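Local coordinates for leucine aminopeptidase A1, chloroplastic (Solanum lycopersicum, PDB 5D8N), which removes unsubstituted N-terminal amino acids, preferably leucine, from peptides as a hexameric metallopeptidase of the M17 family and also has chaperone activity, at residues E218-P223 against K512-Y517. The protein carries 1 engineered substitution. Sequence-based numbering, arbitrary orientation.
Sequences ELVNAP and KNATGY. With MG (magnesium ion), chain H.
N221 meets A514 and N513 where the C-terminal end of helix 197-221 packs on the short beta hairpin of strands 507-508 and 513-514, within the M17 catalytic domain. The hairpin carries a G1 beta bulge, where K512 and N513 lie opposite the single residue S508. The amide of N221 uses both of its ends. Its OD1 accepts from the backbone N of A514 at 2.9 Å, nearly straight at 168°. Its ND2 donates to N513 OD1 at 3.0 Å. That bond is more bent, and ND2 approaches from above the N513 carbonyl plane. The two amide planes are turned 51° apart. ND2 has a second acceptor in D173 OD2, so the buried amide is held at three points. With an alanine in place of N221, A514 N would probably lose its acceptor, and N513 OD1 and D173 a donor. N513 ND2 turns back to its own chain and donates to K512 O at 3.0 Å. Beside these bonds, V220 and A514 pack tightly. At the same helix end, V220 O and A222 O bind a magnesium ion, and four waters complete six ligands. The cofactor ligands K300, D305, D325, D385 and E387 do not bind this ion. One of these waters also donates to L219 O. V220 CG1 lies anti to the backbone N (chi1 178°), and this methyl comes within 3.5 Å of A514 CB.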
ATOM      1  N   GLU A 218     -24.063  26.688  -2.132  1.00 18.76           N
ATOM      2  CA  GLU A 218     -25.060  25.940  -1.357  1.00 20.67           C
ATOM      3  C   GLU A 218     -25.334  24.544  -1.887  1.00 19.35           C
ATOM      4  O   GLU A 218     -25.409  23.577  -1.119  1.00 17.56           O
ATOM      5  CB  GLU A 218     -26.359  26.730  -1.273  1.00 22.23           C
ATOM      6  CG  GLU A 218     -26.266  27.919  -0.326  1.00 25.00           C
ATOM      7  CD  GLU A 218     -27.581  28.678  -0.225  1.00 31.18           C
ATOM      8  OE1 GLU A 218     -28.325  28.705  -1.233  1.00 33.16           O
ATOM      9  OE2 GLU A 218     -27.821  29.322   0.825  1.00 36.13           O
ATOM     10  N   LEU A 219     -25.340  24.422  -3.211  1.00 18.18           N
ATOM     11  CA  LEU A 219     -25.634  23.129  -3.811  1.00 19.52           C
ATOM     12  C   LEU A 219     -24.512  22.139  -3.506  1.00 20.44           C
ATOM     13  O   LEU A 219     -24.763  20.967  -3.290  1.00 20.54           O
ATOM     14  CB  LEU A 219     -25.852  23.268  -5.312  1.00 19.74           C
ATOM     15  CG  LEU A 219     -27.139  23.996  -5.690  1.00 21.83           C
ATOM     16  CD1 LEU A 219     -27.179  24.219  -7.188  1.00 23.59           C
ATOM     17  CD2 LEU A 219     -28.358  23.205  -5.250  1.00 23.23           C
ATOM     18  N   VAL A 220     -23.279  22.629  -3.475  1.00 20.14           N
ATOM     19  CA  VAL A 220     -22.115  21.797  -3.215  1.00 19.13           C
ATOM     20  C   VAL A 220     -21.958  21.543  -1.717  1.00 19.42           C
ATOM     21  O   VAL A 220     -21.645  20.446  -1.330  1.00 18.93           O
ATOM     22  CB  VAL A 220     -20.835  22.439  -3.794  1.00 18.76           C
ATOM     23  CG1 VAL A 220     -19.610  21.598  -3.469  1.00 19.28           C
ATOM     24  CG2 VAL A 220     -20.950  22.595  -5.306  1.00 20.30           C
ATOM     25  N   ASN A 221     -22.009  22.573  -0.884  1.00 20.22           N
ATOM     26  CA  ASN A 221     -21.925  22.363   0.543  1.00 19.69           C
ATOM     27  C   ASN A 221     -22.889  21.290   1.034  1.00 20.88           C
ATOM     28  O   ASN A 221     -22.615  20.626   2.018  1.00 23.68           O
ATOM     29  CB  ASN A 221     -22.229  23.663   1.285  1.00 18.85           C
ATOM     30  CG  ASN A 221     -21.075  24.636   1.288  1.00 18.98           C
ATOM     31  OD1 ASN A 221     -19.943  24.310   0.959  1.00 19.60           O
ATOM     32  ND2 ASN A 221     -21.380  25.878   1.605  1.00 21.33           N
ATOM     33  N   ALA A 222     -24.117  21.287   0.528  1.00 20.29           N
ATOM     34  CA  ALA A 222     -25.119  20.375   1.024  1.00 20.59           C
ATOM     35  C   ALA A 222     -24.647  18.953   0.727  1.00 23.27           C
ATOM     36  O   ALA A 222     -24.143  18.665  -0.360  1.00 22.48           O
ATOM     37  CB  ALA A 222     -26.451  20.655   0.354  1.00 20.40           C
ATOM     38  N   PRO A 223     -24.858  18.040   1.677  1.00 22.22           N
ATOM     39  CA  PRO A 223     -24.503  16.645   1.475  1.00 21.42           C
ATOM     40  C   PRO A 223     -25.529  15.918   0.615  1.00 20.35           C
ATOM     41  O   PRO A 223     -26.657  16.398   0.393  1.00 19.33           O
ATOM     42  CB  PRO A 223     -24.508  16.112   2.898  1.00 22.96           C
ATOM     43  CG  PRO A 223     -25.658  16.854   3.521  1.00 23.59           C
ATOM     44  CD  PRO A 223     -25.578  18.233   2.944  1.00 23.59           C
ATOM     45  N   LYS A 512     -12.747  25.132   4.160  1.00 29.59           N
ATOM     46  CA  LYS A 512     -13.621  23.956   4.264  1.00 29.41           C
ATOM     47  C   LYS A 512     -15.026  24.186   3.694  1.00 26.63           C
ATOM     48  O   LYS A 512     -16.028  23.984   4.372  1.00 25.89           O
ATOM     49  CB  LYS A 512     -13.742  23.543   5.735  1.00 38.33           C
ATOM     50  CG  LYS A 512     -12.414  23.270   6.442  1.00 49.61           C
ATOM     51  CD  LYS A 512     -11.816  21.924   6.066  1.00 68.03           C
ATOM     52  CE  LYS A 512     -10.341  21.826   6.459  1.00 78.38           C
ATOM     53  NZ  LYS A 512      -9.562  21.148   5.383  1.00 85.25           N
ATOM     54  N   ASN A 513     -15.112  24.751   2.497  1.00 25.12           N
ATOM     55  CA  ASN A 513     -16.394  25.132   1.927  1.00 24.99           C
ATOM     56  C   ASN A 513     -16.260  25.087   0.419  1.00 21.48           C
ATOM     57  O   ASN A 513     -15.175  25.312  -0.110  1.00 19.27           O
ATOM     58  CB  ASN A 513     -16.814  26.533   2.412  1.00 27.52           C
ATOM     59  CG  ASN A 513     -18.224  26.564   3.012  1.00 33.18           C
ATOM     60  OD1 ASN A 513     -19.049  27.428   2.681  1.00 35.84           O
ATOM     61  ND2 ASN A 513     -18.506  25.632   3.919  1.00 32.61           N
ATOM     62  N   ALA A 514     -17.411  25.023  -0.236  1.00 19.21           N
ATOM     63  CA  ALA A 514     -17.512  25.186  -1.675  1.00 21.10           C
ATOM     64  C   ALA A 514     -17.247  26.631  -2.103  1.00 21.61           C
ATOM     65  O   ALA A 514     -17.491  27.567  -1.345  1.00 22.16           O
ATOM     66  CB  ALA A 514     -18.899  24.752  -2.132  1.00 19.80           C
ATOM     67  N   THR A 515     -16.848  26.812  -3.357  1.00 20.31           N
ATOM     68  CA  THR A 515     -16.527  28.143  -3.857  1.00 18.88           C
ATOM     69  C   THR A 515     -17.573  28.700  -4.797  1.00 19.48           C
ATOM     70  O   THR A 515     -17.630  29.915  -4.987  1.00 20.99           O
ATOM     71  CB  THR A 515     -15.172  28.161  -4.610  1.00 18.91           C
ATOM     72  OG1 THR A 515     -15.233  27.226  -5.671  1.00 19.07           O
ATOM     73  CG2 THR A 515     -14.008  27.777  -3.679  1.00 18.59           C
ATOM     74  N   GLY A 516     -18.269  27.832  -5.516  1.00 19.21           N
ATOM     75  CA  GLY A 516     -19.107  28.238  -6.630  1.00 19.67           C
ATOM     76  C   GLY A 516     -18.279  28.664  -7.824  1.00 21.65           C
ATOM     77  O   GLY A 516     -18.758  29.414  -8.692  1.00 20.34           O
ATOM     78  N   TYR A 517     -17.040  28.172  -7.881  1.00 19.34           N
ATOM     79  CA  TYR A 517     -16.195  28.345  -9.045  1.00 17.92           C
ATOM     80  C   TYR A 517     -16.938  28.022 -10.326  1.00 17.68           C
ATOM     81  O   TYR A 517     -17.531  26.959 -10.464  1.00 19.55           O
ATOM     82  CB  TYR A 517     -14.933  27.485  -8.935  1.00 18.09           C
ATOM     83  CG  TYR A 517     -14.021  27.604 -10.130  1.00 17.84           C
ATOM     84  CD1 TYR A 517     -14.196  26.804 -11.250  1.00 18.67           C
ATOM     85  CD2 TYR A 517     -12.929  28.451 -10.108  1.00 17.32           C
ATOM     86  CE1 TYR A 517     -13.421  26.985 -12.384  1.00 18.97           C
ATOM     87  CE2 TYR A 517     -12.050  28.522 -11.171  1.00 17.59           C
ATOM     88  CZ  TYR A 517     -12.336  27.842 -12.333  1.00 18.83           C
ATOM     89  OH  TYR A 517     -11.460  27.943 -13.395  1.00 19.40           O
TER
HETATM   90 MG    MG H 605     -22.340  18.293  -1.365  1.00 50.31          MG
HETATM   91  O   HOH W   1     -23.769  18.561  -3.147  1.00 20.87           O
HETATM   92  O   HOH W   2     -20.771  17.992   0.145  1.00 37.76           O
HETATM   93  O   HOH W   3     -22.745  16.165  -1.705  1.00 35.73           O
HETATM   94  O   HOH W   4     -20.927  18.002  -2.970  1.00 34.02           O